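Local coordinates for oxidoreductase (Ralstonia eutropha, PDB 3HJ9), which binds flavin mononucleotide at sites shared between its two chains and is probably an oxidoreductase of the nitroreductase family, at residues P61-Q64 / L65-L69; W187-R190 / R191-A194; S198-E201 / D202-P205. All coordinates share one frame; numbering follows the deposited sequence.

Contact 1 (P61-Q64 / L65-L69); sequences PLKQ and LSELL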
loop_
_atom_site.group_PDB
_atom_site.type_symbol
_atom_site.label_atom_id
_atom_site.label_comp_id
_atom_site.label_asym_id
_atom_site.label_seq_id
_atom_site.Cartn_x
_atom_site.Cartn_y
_atom_site.Cartn_z
ATOM N N PRO A 61 15.296 -18.622 -3.762
ATOM C CA PRO A 61 14.865 -20.019 -3.837
ATOM C C PRO A 61 13.360 -20.059 -4.095
ATOM O O PRO A 61 12.640 -19.079 -3.799
ATOM C CB PRO A 61 15.215 -20.601 -2.459
ATOM C CG PRO A 61 15.610 -19.455 -1.596
ATOM C CD PRO A 61 15.868 -18.269 -2.453
ATOM N N LEU A 62 12.892 -21.176 -4.632
ATOM C CA LEU A 62 11.480 -21.334 -4.988
ATOM C C LEU A 62 10.538 -21.046 -3.813
ATOM O O LEU A 62 9.483 -20.444 -4.017
ATOM C CB LEU A 62 11.219 -22.729 -5.574
ATOM C CG LEU A 62 9.902 -22.964 -6.308
ATOM C CD1 LEU A 62 9.786 -22.083 -7.553
ATOM C CD2 LEU A 62 9.834 -24.445 -6.679
ATOM N N LYS A 63 10.932 -21.445 -2.599
ATOM C CA LYS A 63 10.145 -21.173 -1.377
ATOM C C LYS A 63 9.928 -19.674 -1.169
ATOM O O LYS A 63 8.826 -19.258 -0.823
ATOM C CB LYS A 63 10.822 -21.767 -0.123
ATOM C CG LYS A 63 10.003 -21.662 1.217
ATOM C CD LYS A 63 10.798 -22.258 2.407
ATOM C CE LYS A 63 10.083 -22.146 3.770
ATOM N NZ LYS A 63 9.736 -20.749 4.161
ATOM N N GLN A 64 10.980 -18.880 -1.371
ATOM C CA GLN A 64 10.903 -17.441 -1.215
ATOM C C GLN A 64 10.114 -16.800 -2.339
ATOM O O GLN A 64 9.315 -15.913 -2.068
ATOM C CB GLN A 64 12.262 -16.775 -1.066
ATOM C CG GLN A 64 12.901 -16.982 0.298
ATOM C CD GLN A 64 14.146 -16.124 0.503
ATOM O OE1 GLN A 64 14.723 -15.597 -0.458
ATOM N NE2 GLN A 64 14.579 -15.997 1.763
ATOM N N LEU A 65 10.328 -17.226 -3.590
ATOM C CA LEU A 65 9.510 -16.688 -4.697
ATOM C C LEU A 65 8.016 -16.911 -4.407
ATOM O O LEU A 65 7.194 -16.009 -4.574
ATOM C CB LEU A 65 9.890 -17.336 -6.015
ATOM C CG LEU A 65 9.198 -16.876 -7.301
ATOM C CD1 LEU A 65 9.342 -15.359 -7.512
ATOM C CD2 LEU A 65 9.773 -17.707 -8.480
ATOM N N SER A 66 7.695 -18.104 -3.923
ATOM C CA SER A 66 6.325 -18.483 -3.586
ATOM C C SER A 66 5.707 -17.604 -2.519
ATOM O O SER A 66 4.617 -17.065 -2.712
ATOM C CB SER A 66 6.287 -19.941 -3.126
ATOM O OG SER A 66 5.029 -20.294 -2.582
ATOM N N GLU A 67 6.402 -17.474 -1.392
ATOM C CA GLU A 67 5.914 -16.669 -0.273
ATOM C C GLU A 67 5.769 -15.167 -0.608
ATOM O O GLU A 67 4.806 -14.547 -0.202
ATOM C CB GLU A 67 6.757 -16.918 0.985
ATOM C CG GLU A 67 6.601 -18.338 1.524
ATOM C CD GLU A 67 7.434 -18.625 2.746
ATOM O OE1 GLU A 67 8.401 -17.875 3.014
ATOM O OE2 GLU A 67 7.109 -19.604 3.452
ATOM N N LEU A 68 6.698 -14.636 -1.387
ATOM C CA LEU A 68 6.683 -13.239 -1.869
ATOM C C LEU A 68 5.434 -12.969 -2.706
ATOM O O LEU A 68 4.690 -11.971 -2.465
ATOM C CB LEU A 68 7.927 -12.967 -2.753
ATOM C CG LEU A 68 8.015 -11.650 -3.531
ATOM C CD1 LEU A 68 8.071 -10.440 -2.551
ATOM C CD2 LEU A 68 9.210 -11.682 -4.517
ATOM N N LEU A 69 5.224 -13.841 -3.696
ATOM C CA LEU A 69 4.065 -13.735 -4.570
ATOM C C LEU A 69 2.766 -13.872 -3.765
ATOM O O LEU A 69 1.880 -13.094 -3.977
ATOM C CB LEU A 69 4.125 -14.720 -5.752
ATOM C CG LEU A 69 5.189 -14.360 -6.799
ATOM C CD1 LEU A 69 5.374 -15.506 -7.745
ATOM C CD2 LEU A 69 4.831 -13.091 -7.575
#

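Contact 2 (W187-R190 / R191-A194); sequences WLNR and RQLA. With FMN (flavin mononucleotide), chain C.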
loop_
_atom_site.group_PDB
_atom_site.type_symbol
_atom_site.label_atom_id
_atom_site.label_comp_id
_atom_site.label_asym_id
_atom_site.label_seq_id
_atom_site.Cartn_x
_atom_site.Cartn_y
_atom_site.Cartn_z
ATOM N N TRP A 187 8.247 5.433 -11.523
ATOM C CA TRP A 187 8.725 6.052 -12.742
ATOM C C TRP A 187 8.765 4.982 -13.820
ATOM O O TRP A 187 9.813 4.352 -14.054
ATOM C CB TRP A 187 10.094 6.691 -12.551
ATOM C CG TRP A 187 9.995 8.053 -12.008
ATOM C CD1 TRP A 187 9.945 8.428 -10.705
ATOM C CD2 TRP A 187 9.933 9.246 -12.784
ATOM N NE1 TRP A 187 9.897 9.803 -10.617
ATOM C CE2 TRP A 187 9.888 10.330 -11.881
ATOM C CE3 TRP A 187 9.951 9.505 -14.161
ATOM C CZ2 TRP A 187 9.817 11.649 -12.305
ATOM C CZ3 TRP A 187 9.889 10.844 -14.596
ATOM C CH2 TRP A 187 9.839 11.890 -13.671
ATOM N N LEU A 188 7.610 4.807 -14.469
ATOM C CA LEU A 188 7.416 3.830 -15.543
ATOM C C LEU A 188 7.004 4.517 -16.825
ATOM O O LEU A 188 6.137 5.374 -16.784
ATOM C CB LEU A 188 6.302 2.818 -15.174
ATOM C CG LEU A 188 6.424 1.974 -13.896
ATOM C CD1 LEU A 188 5.268 0.909 -13.901
ATOM C CD2 LEU A 188 7.790 1.300 -13.774
ATOM N N ASN A 189 7.668 4.184 -17.940
ATOM C CA ASN A 189 7.193 4.539 -19.271
ATOM C C ASN A 189 6.136 3.442 -19.509
ATOM O O ASN A 189 6.438 2.337 -20.003
ATOM C CB ASN A 189 8.331 4.536 -20.309
ATOM C CG ASN A 189 7.864 5.003 -21.681
ATOM O OD1 ASN A 189 6.681 4.821 -22.042
ATOM N ND2 ASN A 189 8.756 5.647 -22.428
ATOM N N ARG A 190 4.894 3.743 -19.116
ATOM C CA ARG A 190 3.849 2.714 -19.075
ATOM C C ARG A 190 3.548 2.089 -20.436
ATOM O O ARG A 190 3.465 0.868 -20.546
ATOM C CB ARG A 190 2.556 3.251 -18.430
ATOM C CG ARG A 190 2.753 3.756 -17.044
ATOM C CD ARG A 190 1.468 4.252 -16.500
ATOM N NE ARG A 190 1.579 4.626 -15.108
ATOM C CZ ARG A 190 0.559 5.052 -14.355
ATOM N NH1 ARG A 190 -0.661 5.174 -14.867
ATOM N NH2 ARG A 190 0.755 5.363 -13.071
ATOM N N ARG A 191 3.436 2.913 -21.463
ATOM C CA ARG A 191 3.170 2.401 -22.810
ATOM C C ARG A 191 4.303 1.548 -23.400
ATOM O O ARG A 191 4.040 0.511 -24.047
ATOM C CB ARG A 191 2.797 3.535 -23.760
ATOM C CG ARG A 191 1.459 4.188 -23.413
ATOM C CD ARG A 191 1.213 5.310 -24.375
ATOM N NE ARG A 191 1.110 4.809 -25.751
ATOM C CZ ARG A 191 1.313 5.509 -26.865
ATOM N NH1 ARG A 191 1.665 6.805 -26.845
ATOM N NH2 ARG A 191 1.171 4.888 -28.032
ATOM N N GLN A 192 5.542 1.986 -23.185
ATOM C CA GLN A 192 6.711 1.241 -23.639
ATOM C C GLN A 192 6.798 -0.120 -22.917
ATOM O O GLN A 192 7.011 -1.148 -23.553
ATOM C CB GLN A 192 7.951 2.066 -23.386
ATOM C CG GLN A 192 9.254 1.460 -23.780
ATOM C CD GLN A 192 10.362 2.457 -23.583
ATOM O OE1 GLN A 192 10.574 3.314 -24.440
ATOM N NE2 GLN A 192 11.066 2.367 -22.455
ATOM N N LEU A 193 6.641 -0.104 -21.601
ATOM C CA LEU A 193 6.681 -1.316 -20.804
ATOM C C LEU A 193 5.505 -2.245 -21.166
ATOM O O LEU A 193 5.713 -3.441 -21.271
ATOM C CB LEU A 193 6.706 -1.029 -19.295
ATOM C CG LEU A 193 6.890 -2.242 -18.351
ATOM C CD1 LEU A 193 8.167 -3.025 -18.739
ATOM C CD2 LEU A 193 6.945 -1.787 -16.892
ATOM N N ALA A 194 4.310 -1.688 -21.381
ATOM C CA ALA A 194 3.118 -2.476 -21.773
ATOM C C ALA A 194 3.396 -3.228 -23.093
ATOM O O ALA A 194 3.091 -4.407 -23.216
ATOM C CB ALA A 194 1.878 -1.602 -21.895
HETATM N N1 FMN C . 12.396 4.722 -5.888
HETATM C C2 FMN C . 13.138 4.688 -7.054
HETATM O O2 FMN C . 14.355 4.491 -7.010
HETATM N N3 FMN C . 12.492 4.857 -8.276
HETATM C C4 FMN C . 11.126 5.101 -8.335
HETATM O O4 FMN C . 10.603 5.245 -9.450
HETATM C C4A FMN C . 10.373 5.140 -7.149
HETATM N N5 FMN C . 9.011 5.366 -7.177
HETATM C C5A FMN C . 8.261 5.327 -6.012
HETATM C C6 FMN C . 6.890 5.525 -6.117
HETATM C C7 FMN C . 6.095 5.516 -4.961
HETATM C C7M FMN C . 4.612 5.732 -5.081
HETATM C C8 FMN C . 6.674 5.328 -3.700
HETATM C C8M FMN C . 5.823 5.344 -2.467
HETATM C C9 FMN C . 8.066 5.146 -3.592
HETATM C C9A FMN C . 8.880 5.142 -4.748
HETATM N N10 FMN C . 10.262 4.940 -4.724
HETATM C C10 FMN C . 11.015 4.950 -5.914
HETATM C "C1'" FMN C . 11.002 4.648 -3.448
HETATM C "C2'" FMN C . 11.341 5.872 -2.640
HETATM O "O2'" FMN C . 12.373 6.613 -3.261
HETATM C "C3'" FMN C . 11.746 5.407 -1.248
HETATM O "O3'" FMN C . 10.587 4.905 -0.615
HETATM C "C4'" FMN C . 12.347 6.594 -0.473
HETATM O "O4'" FMN C . 13.686 6.737 -0.935
HETATM C "C5'" FMN C . 12.320 6.416 1.038
HETATM O "O5'" FMN C . 13.148 5.292 1.334
HETATM P P FMN C . 12.560 4.072 2.176
HETATM O O1P FMN C . 11.754 4.508 3.371
HETATM O O2P FMN C . 11.652 3.269 1.261
HETATM O O3P FMN C . 13.750 3.233 2.642
HETATM O O HOH W 1 3.593 5.780 -21.432
#

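Contact 3 (S198-E201 / D202-P205); sequences SLNE and DEEP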
loop_
_atom_site.group_PDB
_atom_site.type_symbol
_atom_site.label_atom_id
_atom_site.label_comp_id
_atom_site.label_asym_id
_atom_site.label_seq_id
_atom_site.Cartn_x
_atom_site.Cartn_y
_atom_site.Cartn_z
ATOM N N SER A 198 3.760 -7.388 -23.849
ATOM C CA SER A 198 2.695 -7.934 -24.720
ATOM C C SER A 198 1.316 -7.884 -24.004
ATOM O O SER A 198 0.523 -8.813 -24.102
ATOM C CB SER A 198 3.045 -9.357 -25.185
ATOM O OG SER A 198 4.361 -9.424 -25.790
ATOM N N LEU A 199 1.073 -6.809 -23.255
ATOM C CA LEU A 199 -0.188 -6.641 -22.503
ATOM C C LEU A 199 -1.304 -6.280 -23.465
ATOM O O LEU A 199 -1.051 -5.758 -24.545
ATOM C CB LEU A 199 -0.079 -5.527 -21.452
ATOM C CG LEU A 199 0.862 -5.673 -20.276
ATOM C CD1 LEU A 199 0.822 -4.442 -19.362
ATOM C CD2 LEU A 199 0.595 -6.963 -19.489
ATOM N N ASN A 200 -2.542 -6.551 -23.057
ATOM C CA ASN A 200 -3.734 -6.172 -23.830
ATOM C C ASN A 200 -3.941 -4.679 -23.717
ATOM O O ASN A 200 -3.354 -4.057 -22.822
ATOM C CB ASN A 200 -4.980 -6.864 -23.278
ATOM C CG ASN A 200 -4.905 -8.360 -23.398
ATOM O OD1 ASN A 200 -4.356 -8.890 -24.362
ATOM N ND2 ASN A 200 -5.466 -9.057 -22.424
ATOM N N GLU A 201 -4.788 -4.120 -24.590
ATOM C CA GLU A 201 -5.088 -2.670 -24.574
ATOM C C GLU A 201 -5.594 -2.129 -23.246
ATOM O O GLU A 201 -5.187 -1.039 -22.849
ATOM C CB GLU A 201 -6.078 -2.257 -25.666
ATOM C CG GLU A 201 -5.458 -2.245 -27.052
ATOM C CD GLU A 201 -6.402 -1.696 -28.139
ATOM O OE1 GLU A 201 -7.262 -0.821 -27.845
ATOM O OE2 GLU A 201 -6.257 -2.127 -29.305
ATOM N N ASP A 202 -6.444 -2.909 -22.566
ATOM C CA ASP A 202 -7.016 -2.524 -21.267
ATOM C C ASP A 202 -6.109 -2.774 -20.021
ATOM O O ASP A 202 -6.568 -2.588 -18.902
ATOM C CB ASP A 202 -8.436 -3.139 -21.097
ATOM C CG ASP A 202 -8.433 -4.667 -20.952
ATOM O OD1 ASP A 202 -7.357 -5.280 -20.838
ATOM O OD2 ASP A 202 -9.534 -5.265 -20.973
ATOM N N GLU A 203 -4.838 -3.148 -20.217
ATOM C CA GLU A 203 -3.895 -3.449 -19.131
ATOM C C GLU A 203 -2.813 -2.394 -19.042
ATOM O O GLU A 203 -2.111 -2.172 -20.003
ATOM C CB GLU A 203 -3.266 -4.828 -19.346
ATOM C CG GLU A 203 -4.256 -5.944 -19.098
ATOM C CD GLU A 203 -3.817 -7.329 -19.568
ATOM O OE1 GLU A 203 -2.888 -7.466 -20.418
ATOM O OE2 GLU A 203 -4.451 -8.307 -19.097
ATOM N N GLU A 204 -2.645 -1.790 -17.873
ATOM C CA GLU A 204 -1.708 -0.681 -17.674
ATOM C C GLU A 204 -0.753 -0.953 -16.508
ATOM O O GLU A 204 -1.225 -1.137 -15.390
ATOM C CB GLU A 204 -2.500 0.595 -17.372
ATOM C CG GLU A 204 -1.623 1.823 -17.081
ATOM C CD GLU A 204 -2.409 3.093 -16.861
ATOM O OE1 GLU A 204 -3.421 3.015 -16.125
ATOM O OE2 GLU A 204 -1.967 4.166 -17.375
ATOM N N PRO A 205 0.580 -0.984 -16.763
ATOM C CA PRO A 205 1.532 -1.085 -15.651
ATOM C C PRO A 205 1.428 0.158 -14.766
ATOM O O PRO A 205 1.403 1.262 -15.315
ATOM C CB PRO A 205 2.918 -1.118 -16.336
ATOM C CG PRO A 205 2.678 -1.269 -17.786
ATOM C CD PRO A 205 1.245 -0.959 -18.087
HETATM O O HOH W 2 -1.858 -1.666 -22.608
HETATM O O HOH W 3 -7.787 -7.958 -20.572
#

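Contact 1 (P61-Q64 / L65-L69)
Leu-65, Gln-64 and Lys-63 carry this contact in the first turns of helix 62-73. Leu-65 N makes the first i to i+4 bond, to Pro-61 O at 3.0 Å, and Pro-61 is the N-cap. Leu-65 CB also lies 3.7 Å from Leu-62 O. The leucine side chain meets Leu-137 of strand 137-144 and Leu-114 of strand 113-116, while its CD2 is only loosely approached by Leu-62 CD1 at 4.5 Å.

Gln-64 CB lies 3.2 Å from Leu-65 N. Its CG is set opposite the carbonyl carbon (chi1 -75°), which carries the amide off toward Tyr-174, Ala-178 and Arg-213. Gln-64 O accepts from Leu-68 N at 3.0 Å, and Leu-68 CB sits 3.3 Å from that same oxygen.

Lys-63 joins Glu-67 one turn on. Its NZ lies 3.0 Å from Glu-67 OE2, an i to i+4 salt bridge. The lysine chain runs extended as far as CE, and the last torsion (chi4 -58°) turns NZ toward the glutamate. The ammonium arrives from above the carboxylate plane, 40° out of it. Glu-67 has further partners. Its OE1 is hydrogen-bonded to Tyr-174 OH of helix 156-177, and its OE2 takes a weak bond from Asp-35 N.

Leu-65 and Leu-69 thus lie on the sheet and Leu-68 on helix 156-177. The buried Glu-67 carboxylate is held by the ammonium and the phenol, and weakly by a backbone N-H, which would probably favour its charged form.

Contact 2 (W187-R190 / R191-A194)
Leu-188 and Asn-189 meet the first turn of helix 190-196 in an N-cap arrangement, reached by a strand-to-helix loop that begins at the flavin. Trp-187 stands at the flavin end. Its N donates to FMN O4 at 3.1 Å, and that oxygen lies in plane at the edge of the indole. The indole also reaches the second subunit: NE1 is hydrogen-bonded to Tyr-89 OH of that subunit, and Phe-159 of that subunit meets the ring.

Leu-188 reaches back to the helix with CD1, 4.4 Å from Leu-193 CD2. It also packs on Pro-205 and Ser-208 of strand 203-212.

Asn-189 is the N-cap and the centre of an inverse gamma turn. With CG opposite the backbone N (chi1 -176°), its amide lies against the opening turn. Gln-192 N donates to Asn-189 OD1 at 3.3 Å, coming from above the carbonyl plane, 55° out of it. The amide of Gln-192 stacks on that of Asn-189, with the planes 26° apart. Asn-189 O also accepts from Leu-193 N at 2.9 Å, a nearly straight bond.

Arg-190 continues the ladder, its O taking Ala-194 N at 2.8 Å. Its extended side chain leaves the helix. NH1 forms salt bridges with Glu-157 and Glu-204, and NH2 bonds to Thr-158 OG1 of the second subunit.

One water bridges the cap: it accepts from Arg-191 N at 2.9 Å and donates to Asn-189 OD1 at 3.3 Å.

Contact 3 (S198-E201 / D202-P205)
A type I beta turn from Asn-200 to Glu-203 leads the chain into strand 203-212, closed by Glu-203 N donating to Asn-200 O at 3.1 Å. The side chain of Glu-203 folds back across the turn. Its OE1 accepts from Asn-200 N at 2.8 Å, and the donor stands 40° out of the carboxylate plane. Glu-203 is therefore bonded to Asn-200 twice, once by backbone and once by side chain. The side chains of the two residues run side by side in the same direction, with the amide and carboxylate planes 19° apart.

Leu-199 crosses the glutamate chain, and its CB lies 3.6 Å from Glu-203 OE1. Further along, Leu-199 CD1 touches Pro-205 CD at 3.7 Å, as the two side chains slide past each other in opposite directions. A water bridges Asp-202 and Asn-200: it donates to Asp-202 OD1 at 2.7 Å and accepts from Asn-200 ND2 at 3.2 Å.

This turn joins helix 190-196 to strand 203-212, an inner strand of the sheet. It follows a Schellman motif at Ser-198, which ends the helix. Leu-199 and Glu-203 lie on Val-142 of the neighbouring strand 137-144 and on Tyr-97 of strand 94-100, while Pro-205 rests on Leu-193 and Ala-194 of helix 190-196.

In the fold
The contacts follow one another along the chain without overlap. Contact 1 lies on helix 62-73, on the opposite side of the chain's centre from the other two; its centre is about 26 Å from that of contact 2 and about 25 Å from that of contact 3. Contacts 2 and 3 are neighbours, with centres about 10 Å apart. Besides the Arg-190 to Glu-204 salt bridge, a probable hydrogen bond from Leu-199 N to Ala-194 O (3.1 Å) ties them together. They form one continuous piece, which runs from the flavin-binding loop through helix 190-196 back into the antiparallel sheet. Contact 1 packs on that same sheet, away from them.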